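Local coordinates for protein AxyAgu115A (Amphibacillus xylanus NBRC 15112, PDB 6NPS) that probably acts as a family GH115 alpha-glucuronidase, a glycoside hydrolase that cleaves glucuronic acid side groups from xylan such as arabinoglucuronoxylan, at residues G881-V884 against D888-V891; K805-E808 against L814-F817; T837-Q840 against D844-F847; M785-T790 against I794-E799. The protein carries 3 engineered substitutions. One frame throughout, in Å; residues are numbered along the deposited sequence.

Contact 1: G881-V884 against D888-V891; sequences GIQV and DVDV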
loop_
_atom_site.group_PDB
_atom_site.type_symbol
_atom_site.label_atom_id
_atom_site.label_comp_id
_atom_site.label_asym_id
_atom_site.label_seq_id
_atom_site.Cartn_x
_atom_site.Cartn_y
_atom_site.Cartn_z
ATOM N N GLY A 881 9.732 20.053 33.859
ATOM C CA GLY A 881 9.815 19.310 35.098
ATOM C C GLY A 881 8.591 18.417 35.225
ATOM O O GLY A 881 7.465 18.854 34.953
ATOM N N ILE A 882 8.818 17.166 35.629
ATOM C CA ILE A 882 7.703 16.281 35.963
ATOM C C ILE A 882 7.906 15.716 37.358
ATOM O O ILE A 882 9.021 15.342 37.742
ATOM C CB ILE A 882 7.488 15.134 34.953
ATOM C CG1 ILE A 882 8.600 14.100 35.047
ATOM C CG2 ILE A 882 7.348 15.663 33.521
ATOM C CD1 ILE A 882 8.192 12.721 34.561
ATOM N N GLN A 883 6.818 15.650 38.118
ATOM C CA GLN A 883 6.845 15.019 39.422
ATOM C C GLN A 883 5.613 14.150 39.579
ATOM O O GLN A 883 4.485 14.619 39.382
ATOM C CB GLN A 883 6.898 16.048 40.531
ATOM C CG GLN A 883 6.919 15.425 41.889
ATOM C CD GLN A 883 6.964 16.467 42.960
ATOM O OE1 GLN A 883 6.681 17.636 42.706
ATOM N NE2 GLN A 883 7.324 16.063 44.168
ATOM N N VAL A 884 5.837 12.890 39.929
ATOM C CA VAL A 884 4.774 11.911 40.127
ATOM C C VAL A 884 4.661 11.655 41.617
ATOM O O VAL A 884 5.627 11.215 42.250
ATOM C CB VAL A 884 5.051 10.616 39.354
ATOM C CG1 VAL A 884 4.019 9.529 39.698
ATOM C CG2 VAL A 884 5.066 10.914 37.876
ATOM N N ASP A 888 11.019 12.473 43.575
ATOM C CA ASP A 888 11.790 13.641 43.191
ATOM C C ASP A 888 11.301 14.189 41.856
ATOM O O ASP A 888 10.806 13.453 40.996
ATOM C CB ASP A 888 13.275 13.303 43.100
ATOM C CG ASP A 888 13.871 12.948 44.438
ATOM O OD1 ASP A 888 14.955 12.327 44.451
ATOM O OD2 ASP A 888 13.257 13.288 45.473
ATOM N N VAL A 889 11.425 15.510 41.700
ATOM C CA VAL A 889 11.179 16.124 40.405
ATOM C C VAL A 889 12.221 15.608 39.429
ATOM O O VAL A 889 13.394 15.438 39.776
ATOM C CB VAL A 889 11.223 17.658 40.515
ATOM C CG1 VAL A 889 10.862 18.298 39.190
ATOM C CG2 VAL A 889 10.272 18.131 41.584
ATOM N N ASP A 890 11.793 15.316 38.210
ATOM C CA ASP A 890 12.708 14.922 37.152
ATOM C C ASP A 890 12.649 15.980 36.065
ATOM O O ASP A 890 11.582 16.232 35.501
ATOM C CB ASP A 890 12.354 13.550 36.590
ATOM C CG ASP A 890 13.459 12.979 35.727
ATOM O OD1 ASP A 890 14.623 13.419 35.879
ATOM O OD2 ASP A 890 13.160 12.092 34.896
ATOM N N VAL A 891 13.785 16.603 35.775
ATOM C CA VAL A 891 13.860 17.584 34.703
ATOM C C VAL A 891 14.245 16.852 33.418
ATOM O O VAL A 891 15.315 16.244 33.337
ATOM C CB VAL A 891 14.854 18.694 35.055
ATOM C CG1 VAL A 891 14.960 19.690 33.905
ATOM C CG2 VAL A 891 14.420 19.365 36.352
HETATM O O HOH W 1 8.563 12.112 40.175
#

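Contact 2: K805-E808 against L814-F817; sequences KATE and LNRF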
loop_
_atom_site.group_PDB
_atom_site.type_symbol
_atom_site.label_atom_id
_atom_site.label_comp_id
_atom_site.label_asym_id
_atom_site.label_seq_id
_atom_site.Cartn_x
_atom_site.Cartn_y
_atom_site.Cartn_z
ATOM N N LYS A 805 -0.205 26.012 40.557
ATOM C CA LYS A 805 0.388 26.925 41.517
ATOM C C LYS A 805 1.207 27.946 40.754
ATOM O O LYS A 805 2.059 27.581 39.927
ATOM C CB LYS A 805 1.238 26.207 42.562
ATOM C CG LYS A 805 1.429 27.067 43.819
ATOM C CD LYS A 805 1.964 26.270 44.996
ATOM C CE LYS A 805 1.119 25.000 45.257
ATOM N NZ LYS A 805 1.275 24.385 46.615
ATOM N N ALA A 806 0.909 29.214 41.000
ATOM C CA ALA A 806 1.703 30.291 40.442
ATOM C C ALA A 806 2.797 30.668 41.438
ATOM O O ALA A 806 2.768 30.268 42.603
ATOM C CB ALA A 806 0.811 31.488 40.113
ATOM N N THR A 807 3.795 31.412 40.971
ATOM C CA THR A 807 4.756 32.001 41.894
ATOM C C THR A 807 4.750 33.506 41.667
ATOM O O THR A 807 4.292 33.995 40.626
ATOM C CB THR A 807 6.197 31.401 41.733
ATOM O OG1 THR A 807 6.720 31.671 40.430
ATOM C CG2 THR A 807 6.204 29.870 41.960
ATOM N N GLU A 808 5.261 34.247 42.642
ATOM C CA GLU A 808 5.146 35.699 42.634
ATOM C C GLU A 808 6.503 36.373 42.472
ATOM O O GLU A 808 7.509 35.915 43.018
ATOM C CB GLU A 808 4.465 36.201 43.921
ATOM C CG GLU A 808 3.969 37.637 43.811
ATOM C CD GLU A 808 3.162 38.082 45.022
ATOM O OE1 GLU A 808 2.354 37.276 45.540
ATOM O OE2 GLU A 808 3.350 39.242 45.454
ATOM N N LEU A 814 2.821 37.609 38.573
ATOM C CA LEU A 814 2.829 36.184 38.852
ATOM C C LEU A 814 3.427 35.424 37.680
ATOM O O LEU A 814 3.291 35.830 36.526
ATOM C CB LEU A 814 1.413 35.640 39.136
ATOM C CG LEU A 814 0.679 36.286 40.320
ATOM C CD1 LEU A 814 -0.803 35.925 40.275
ATOM C CD2 LEU A 814 1.308 35.880 41.658
ATOM N N ASN A 815 4.085 34.310 37.994
ATOM C CA ASN A 815 4.498 33.329 36.995
ATOM C C ASN A 815 3.521 32.165 37.060
ATOM O O ASN A 815 3.377 31.524 38.107
ATOM C CB ASN A 815 5.935 32.851 37.217
ATOM C CG ASN A 815 6.893 33.994 37.539
ATOM O OD1 ASN A 815 7.090 34.912 36.745
ATOM N ND2 ASN A 815 7.472 33.950 38.736
ATOM N N ARG A 816 2.874 31.868 35.942
ATOM C CA ARG A 816 1.765 30.927 35.983
ATOM C C ARG A 816 1.575 30.298 34.619
ATOM O O ARG A 816 1.884 30.910 33.595
ATOM C CB ARG A 816 0.470 31.632 36.408
ATOM C CG ARG A 816 -0.100 32.571 35.336
ATOM C CD ARG A 816 0.719 33.896 35.190
ATOM N NE ARG A 816 0.148 34.746 34.147
ATOM C CZ ARG A 816 0.720 35.835 33.652
ATOM N NH1 ARG A 816 1.911 36.220 34.079
ATOM N NH2 ARG A 816 0.098 36.529 32.700
ATOM N N PHE A 817 1.036 29.082 34.609
ATOM C CA PHE A 817 0.503 28.541 33.370
ATOM C C PHE A 817 -0.790 29.241 32.974
ATOM O O PHE A 817 -1.653 29.507 33.803
ATOM C CB PHE A 817 0.263 27.038 33.494
ATOM C CG PHE A 817 1.505 26.219 33.285
ATOM C CD1 PHE A 817 1.921 25.895 32.027
ATOM C CD2 PHE A 817 2.262 25.799 34.394
ATOM C CE1 PHE A 817 3.100 25.158 31.814
ATOM C CE2 PHE A 817 3.382 25.058 34.215
ATOM C CZ PHE A 817 3.818 24.729 32.916
#

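Contact 3: T837-Q840 against D844-F847; sequences THYQ and DAPF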
loop_
_atom_site.group_PDB
_atom_site.type_symbol
_atom_site.label_atom_id
_atom_site.label_comp_id
_atom_site.label_asym_id
_atom_site.label_seq_id
_atom_site.Cartn_x
_atom_site.Cartn_y
_atom_site.Cartn_z
ATOM N N THR A 837 11.429 33.818 30.882
ATOM C CA THR A 837 12.180 33.363 32.042
ATOM C C THR A 837 12.572 31.907 31.873
ATOM O O THR A 837 11.757 31.083 31.453
ATOM C CB THR A 837 11.349 33.476 33.324
ATOM O OG1 THR A 837 10.744 34.775 33.403
ATOM C CG2 THR A 837 12.217 33.186 34.554
ATOM N N HIS A 838 13.804 31.585 32.267
ATOM C CA HIS A 838 14.230 30.204 32.474
ATOM C C HIS A 838 13.942 29.873 33.939
ATOM O O HIS A 838 14.656 30.321 34.844
ATOM C CB HIS A 838 15.704 30.032 32.109
ATOM C CG HIS A 838 16.000 30.297 30.657
ATOM N ND1 HIS A 838 16.303 29.294 29.756
ATOM C CD2 HIS A 838 16.020 31.453 29.947
ATOM C CE1 HIS A 838 16.501 29.820 28.559
ATOM N NE2 HIS A 838 16.338 31.129 28.647
ATOM N N TYR A 839 12.884 29.093 34.171
ATOM C CA TYR A 839 12.441 28.773 35.516
ATOM C C TYR A 839 13.300 27.665 36.111
ATOM O O TYR A 839 13.860 26.841 35.388
ATOM C CB TYR A 839 10.965 28.330 35.472
ATOM C CG TYR A 839 10.035 29.434 35.038
ATOM C CD1 TYR A 839 9.484 29.460 33.759
ATOM C CD2 TYR A 839 9.709 30.471 35.924
ATOM C CE1 TYR A 839 8.628 30.488 33.365
ATOM C CE2 TYR A 839 8.882 31.493 35.555
ATOM C CZ TYR A 839 8.333 31.506 34.284
ATOM O OH TYR A 839 7.497 32.558 33.939
ATOM N N GLN A 840 13.378 27.625 37.438
ATOM C CA GLN A 840 14.072 26.556 38.151
ATOM C C GLN A 840 13.110 25.881 39.114
ATOM O O GLN A 840 12.469 26.557 39.919
ATOM C CB GLN A 840 15.280 27.115 38.899
ATOM C CG GLN A 840 16.307 27.688 37.960
ATOM C CD GLN A 840 17.712 27.289 38.335
ATOM O OE1 GLN A 840 18.606 28.136 38.414
ATOM N NE2 GLN A 840 17.922 25.993 38.575
ATOM N N ASP A 844 11.302 29.257 41.318
ATOM C CA ASP A 844 10.263 30.115 40.771
ATOM C C ASP A 844 9.371 29.419 39.741
ATOM O O ASP A 844 8.478 30.066 39.189
ATOM C CB ASP A 844 10.907 31.355 40.128
ATOM C CG ASP A 844 11.916 30.987 39.024
ATOM O OD1 ASP A 844 12.389 31.879 38.293
ATOM O OD2 ASP A 844 12.219 29.781 38.865
ATOM N N ALA A 845 9.589 28.139 39.438
ATOM C CA ALA A 845 8.817 27.488 38.374
ATOM C C ALA A 845 7.362 27.286 38.793
ATOM O O ALA A 845 7.112 26.673 39.825
ATOM C CB ALA A 845 9.420 26.133 38.022
ATOM N N PRO A 846 6.392 27.729 38.001
ATOM C CA PRO A 846 4.993 27.359 38.259
ATOM C C PRO A 846 4.705 25.939 37.777
ATOM O O PRO A 846 5.439 25.362 36.963
ATOM C CB PRO A 846 4.200 28.359 37.414
ATOM C CG PRO A 846 5.085 28.513 36.173
ATOM C CD PRO A 846 6.540 28.504 36.753
ATOM N N PHE A 847 3.591 25.389 38.256
ATOM C CA PHE A 847 3.201 24.047 37.843
ATOM C C PHE A 847 1.692 23.944 37.666
ATOM O O PHE A 847 0.921 24.790 38.134
ATOM C CB PHE A 847 3.737 22.952 38.805
ATOM C CG PHE A 847 3.157 22.950 40.197
ATOM C CD1 PHE A 847 1.945 22.332 40.457
ATOM C CD2 PHE A 847 3.879 23.467 41.271
ATOM C CE1 PHE A 847 1.429 22.284 41.727
ATOM C CE2 PHE A 847 3.365 23.417 42.559
ATOM C CZ PHE A 847 2.135 22.816 42.784
HETATM O O HOH W 2 14.631 31.517 37.318
#

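Contact 4: M785-T790 against I794-E799; sequences MTFVDT and ISIEAE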
loop_
_atom_site.group_PDB
_atom_site.type_symbol
_atom_site.label_atom_id
_atom_site.label_comp_id
_atom_site.label_asym_id
_atom_site.label_seq_id
_atom_site.Cartn_x
_atom_site.Cartn_y
_atom_site.Cartn_z
ATOM N N MET A 785 -12.156 16.581 38.219
ATOM C CA MET A 785 -11.001 16.563 37.327
ATOM C C MET A 785 -10.085 15.365 37.551
ATOM O O MET A 785 -8.979 15.346 37.010
ATOM C CB MET A 785 -10.185 17.865 37.424
ATOM C CG MET A 785 -11.048 19.128 37.366
ATOM S SD MET A 785 -12.051 19.205 35.854
ATOM C CE MET A 785 -10.742 19.388 34.665
ATOM N N THR A 786 -10.530 14.332 38.268
ATOM C CA THR A 786 -9.750 13.102 38.352
ATOM C C THR A 786 -9.992 12.228 37.123
ATOM O O THR A 786 -11.124 11.784 36.885
ATOM C CB THR A 786 -10.115 12.319 39.598
ATOM O OG1 THR A 786 -9.921 13.157 40.735
ATOM C CG2 THR A 786 -9.231 11.079 39.702
ATOM N N PHE A 787 -8.928 11.948 36.370
ATOM C CA PHE A 787 -9.033 11.043 35.237
ATOM C C PHE A 787 -9.001 9.602 35.732
ATOM O O PHE A 787 -8.240 9.258 36.643
ATOM C CB PHE A 787 -7.913 11.322 34.229
ATOM C CG PHE A 787 -8.155 12.562 33.415
ATOM C CD1 PHE A 787 -7.859 13.815 33.929
ATOM C CD2 PHE A 787 -8.728 12.480 32.147
ATOM C CE1 PHE A 787 -8.126 14.951 33.210
ATOM C CE2 PHE A 787 -8.995 13.604 31.416
ATOM C CZ PHE A 787 -8.687 14.855 31.945
ATOM N N VAL A 788 -9.862 8.758 35.177
ATOM C CA VAL A 788 -9.988 7.383 35.677
ATOM C C VAL A 788 -9.714 6.441 34.510
ATOM O O VAL A 788 -10.429 6.482 33.504
ATOM C CB VAL A 788 -11.369 7.100 36.291
ATOM C CG1 VAL A 788 -11.439 5.627 36.769
ATOM C CG2 VAL A 788 -11.643 7.991 37.505
ATOM N N ASP A 789 -8.678 5.608 34.637
ATOM C CA ASP A 789 -8.345 4.631 33.600
ATOM C C ASP A 789 -9.378 3.507 33.580
ATOM O O ASP A 789 -9.351 2.616 34.427
ATOM C CB ASP A 789 -6.947 4.055 33.825
ATOM C CG ASP A 789 -6.552 2.993 32.760
ATOM O OD1 ASP A 789 -7.404 2.575 31.931
ATOM O OD2 ASP A 789 -5.363 2.585 32.737
ATOM N N THR A 790 -10.247 3.490 32.580
ATOM C CA THR A 790 -11.072 2.317 32.370
ATOM C C THR A 790 -10.824 1.619 31.039
ATOM O O THR A 790 -11.195 0.453 30.908
ATOM C CB THR A 790 -12.555 2.685 32.464
ATOM O OG1 THR A 790 -12.856 3.674 31.470
ATOM C CG2 THR A 790 -12.872 3.230 33.832
ATOM N N ILE A 794 -5.085 6.633 29.481
ATOM C CA ILE A 794 -5.698 7.902 29.853
ATOM C C ILE A 794 -5.206 8.955 28.876
ATOM O O ILE A 794 -4.026 8.961 28.517
ATOM C CB ILE A 794 -5.328 8.314 31.292
ATOM C CG1 ILE A 794 -5.865 7.309 32.322
ATOM C CG2 ILE A 794 -5.823 9.760 31.595
ATOM C CD1 ILE A 794 -5.319 7.595 33.715
ATOM N N SER A 795 -6.110 9.835 28.442
ATOM C CA SER A 795 -5.789 10.898 27.507
ATOM C C SER A 795 -6.433 12.160 28.062
ATOM O O SER A 795 -7.648 12.182 28.312
ATOM C CB SER A 795 -6.286 10.578 26.099
ATOM O OG SER A 795 -6.200 11.720 25.256
ATOM N N ILE A 796 -5.615 13.200 28.243
ATOM C CA ILE A 796 -5.946 14.398 29.008
ATOM C C ILE A 796 -5.689 15.603 28.120
ATOM O O ILE A 796 -4.562 15.789 27.661
ATOM C CB ILE A 796 -5.078 14.511 30.273
ATOM C CG1 ILE A 796 -5.318 13.329 31.213
ATOM C CG2 ILE A 796 -5.343 15.837 30.977
ATOM C CD1 ILE A 796 -4.291 13.229 32.319
ATOM N N GLU A 797 -6.707 16.425 27.871
ATOM C CA GLU A 797 -6.380 17.723 27.292
ATOM C C GLU A 797 -5.719 18.565 28.379
ATOM O O GLU A 797 -6.135 18.548 29.544
ATOM C CB GLU A 797 -7.602 18.421 26.702
ATOM C CG GLU A 797 -8.454 17.524 25.816
ATOM C CD GLU A 797 -8.105 17.542 24.317
ATOM O OE1 GLU A 797 -6.966 17.875 23.914
ATOM O OE2 GLU A 797 -9.014 17.203 23.528
ATOM N N ALA A 798 -4.632 19.243 28.004
ATOM C CA ALA A 798 -3.751 19.852 28.988
ATOM C C ALA A 798 -4.479 20.895 29.830
ATOM O O ALA A 798 -4.088 21.162 30.970
ATOM C CB ALA A 798 -2.530 20.463 28.255
ATOM N N GLU A 799 -5.526 21.502 29.285
ATOM C CA GLU A 799 -6.301 22.478 30.040
ATOM C C GLU A 799 -7.065 21.861 31.220
ATOM O O GLU A 799 -7.444 22.591 32.143
ATOM C CB GLU A 799 -7.233 23.190 29.058
ATOM C CG GLU A 799 -8.580 23.536 29.550
ATOM C CD GLU A 799 -9.533 23.954 28.447
ATOM O OE1 GLU A 799 -9.080 24.440 27.385
ATOM O OE2 GLU A 799 -10.758 23.833 28.680
#

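Contact 1: G881-V884 against D888-V891
Ile882 and Asp890 form an antiparallel hydrogen-bonded pair. Ile882 N donates to Asp890 O at 2.9 Å, and Asp890 N donates to Ile882 O at 2.8 Å. Both bonds are nearly straight. Val889 adds a CA-H...O contact, its CA lying 3.5 Å from Ile882 O, so that carbonyl meets two neighbouring residues of the partner segment. The side chains of Ile882 and Asp890 lie side by side on one face, with Ile882 CG1 4.1 Å from Asp890 CB. A chi1 of 71° places this CG1 between the backbone N and the carbonyl carbon of Ile882, on the flank next to Asp890. Ile882 is buried and packs on Leu862 and Phe864 of strand 858-866 and on Thr919 and Ile921 of strand 915-923, while Asp890 is exposed.

Gln883 and Val889 cross at about a right angle. Val889 CG2 rests against the amide of Gln883, 3.8 Å from OE1. The extended Gln883 chain is held at its end, NE2 by Asn887 O and OE1 by Tyr933 OH, so the methyl packs on a fixed amide.

Beyond this pair a water bridges the gap between the segments, where the chains diverge. It accepts from Val884 N at 2.8 Å and donates to Asp888 O at 2.7 Å. Strand 879-884 also pairs with strand 926-934; with its partner here, linked by three residues, it forms a beta hairpin.

Contact 2: K805-E808 against L814-F817
Thr807 OG1 is gripped by two groups. Asn815 ND2 donates to it at 2.9 Å, across the two strands, and the hydroxyl is also hydrogen-bonded to Asp844 O. The bond from Asn815 is nearly straight, 173° at the hydrogen, and OG1 lies in the plane of the amide. A chi1 of 62° sets Thr807 OG1 between its own backbone N and carbonyl carbon, where it faces Asn815. The other end of that amide, OD1, is bonded to Asn809 ND2, so both ends of the amide are bonded and its rotation is fixed.

The backbones of the same two residues are joined as an antiparallel hydrogen-bonded pair. Asn815 N donates to Thr807 O at 2.7 Å, and Thr807 N donates to Asn815 O at 2.9 Å.

Apolar contacts fill the other face. Leu814 CD2 packs against Glu808 CG at 3.8 Å, carbon on carbon, short of the carboxylate. Ala806 CB touches Arg816 CB at 3.7 Å. The Arg816 chain then bends away, and its NH1 donates to Leu814 O at 2.8 Å. Its NE forms a salt bridge with Glu818.

The two segments belong to a beta hairpin near the protein surface. Strand 803-808 pairs on its far side with strand 847-854, through Lys805 and Phe847. Strand 814-821 pairs with strand 828-833, through Arg816 and Phe833.

Contact 3: T837-Q840 against D844-F847
Tyr839 CB starts the contact, 3.7 Å from Ala845 CB. CG meets Pro846 CD and Ala845 CA. Pro846 CD sits over one ring face, 3.9 Å from the centroid and 14° off the normal, as a CH-pi contact. Thr837 CB lies over the opposite face. Tyr839 CD2 comes 3.5 Å from Asp844 O, CE2 meets the same oxygen and Pro846 CD, and Asp844 OD2 lies at the ring edge, in plane. At the tip, OH is hydrogen-bonded to Pro834 O.

Asp844 supplies the polar half. Its CG stands between its backbone N and carbonyl carbon, chi1 58°, which brings the carboxylate up to Gln840 N. Gln840 N donates to Asp844 OD2 at 2.8 Å, nearly straight and close to the line of the C-O bond. Asp844 N makes a long bond to Gln840 O at 3.3 Å. Ala845 N adds a weak bond to the same carbonyl. A water donates both to Asp844 OD1 and to His838 O. Replacing Asp844 by an alanine would probably leave Gln840 N without its acceptor and free the water from one of its two anchors.

Both segments lie in the loop between strands 828-833 and 847-854. The carboxylate accepts hydrogen bonds at both oxygens, one from backbone and one, very short, from water. This is consistent with a charged group tying this loop together beside an aromatic ring packed under a proline.

Contact 4: M785-T790 against I794-E799
Ile794 meets both Asp789 and Phe787. Its CG1 branch lies 3.7 Å from Asp789 CB, and its CD1 continues along the same residue. Its other branch, CG2, touches Phe787 CB at 3.7 Å. One branch thus meets Phe787 on the strand, the other Asp789 just past its end. The carboxylate of Asp789 is turned to the chain that follows, where OD1 accepts from Gly792 N.

Ser795 comes next, with its side chain directed away from Phe787 and OG hydrogen-bonded to Pro960 O. Its backbone takes part instead: Ser795 O lies 3.7 Å from Phe787 CE2. No hydrogen bond joins strands 786-788 and 794-797. Their axes pass 7.8 Å apart with directions 150° from one another, and each bonds to another strand: 786-788 to 847-854, and 794-797 to 940-948. Such packing of strands by side chains is consistent with the beta-sandwich fold of the galactose-binding-like clan.

Ile796 meets the ring of Phe787 itself. Its CG1 stands over the centre of the Phe787 ring, 3.5 Å from the centroid and 4° off the normal, in a CH-pi contact. Its CG2 reaches the far rim, 3.6 Å from Phe787 CZ. With chi1 at -62°, CG1 lies anti to the carbonyl carbon and above the ring. Replacing Phe787 by an alanine would probably open a gap beneath Ile796 and leave its CG1 and CG2 without their aromatic partner. The ring also meets that of Tyr965.

Contact 4 is the buried one, and it is made mainly of apolar and ring packing between strands that share no hydrogen bond. Contact 2 lies at the surface, and contact 1 is partly buried; both are hairpins built on backbone pairing. Contact 3, also partly buried, is irregular loop held by a carboxylate and a proline on a ring. Contacts 2 and 3 touch directly, their centres about 8 Å apart, through a probable hydrogen bond of Lys805 N with Phe847 O and Pro846 CB packed on the backbone of 805-808 and 814-817. Strand 847-854, entered from contact 3, pairs with strands of contacts 2 and 4. The centre of contact 1 lies about 19 Å from that of contact 4.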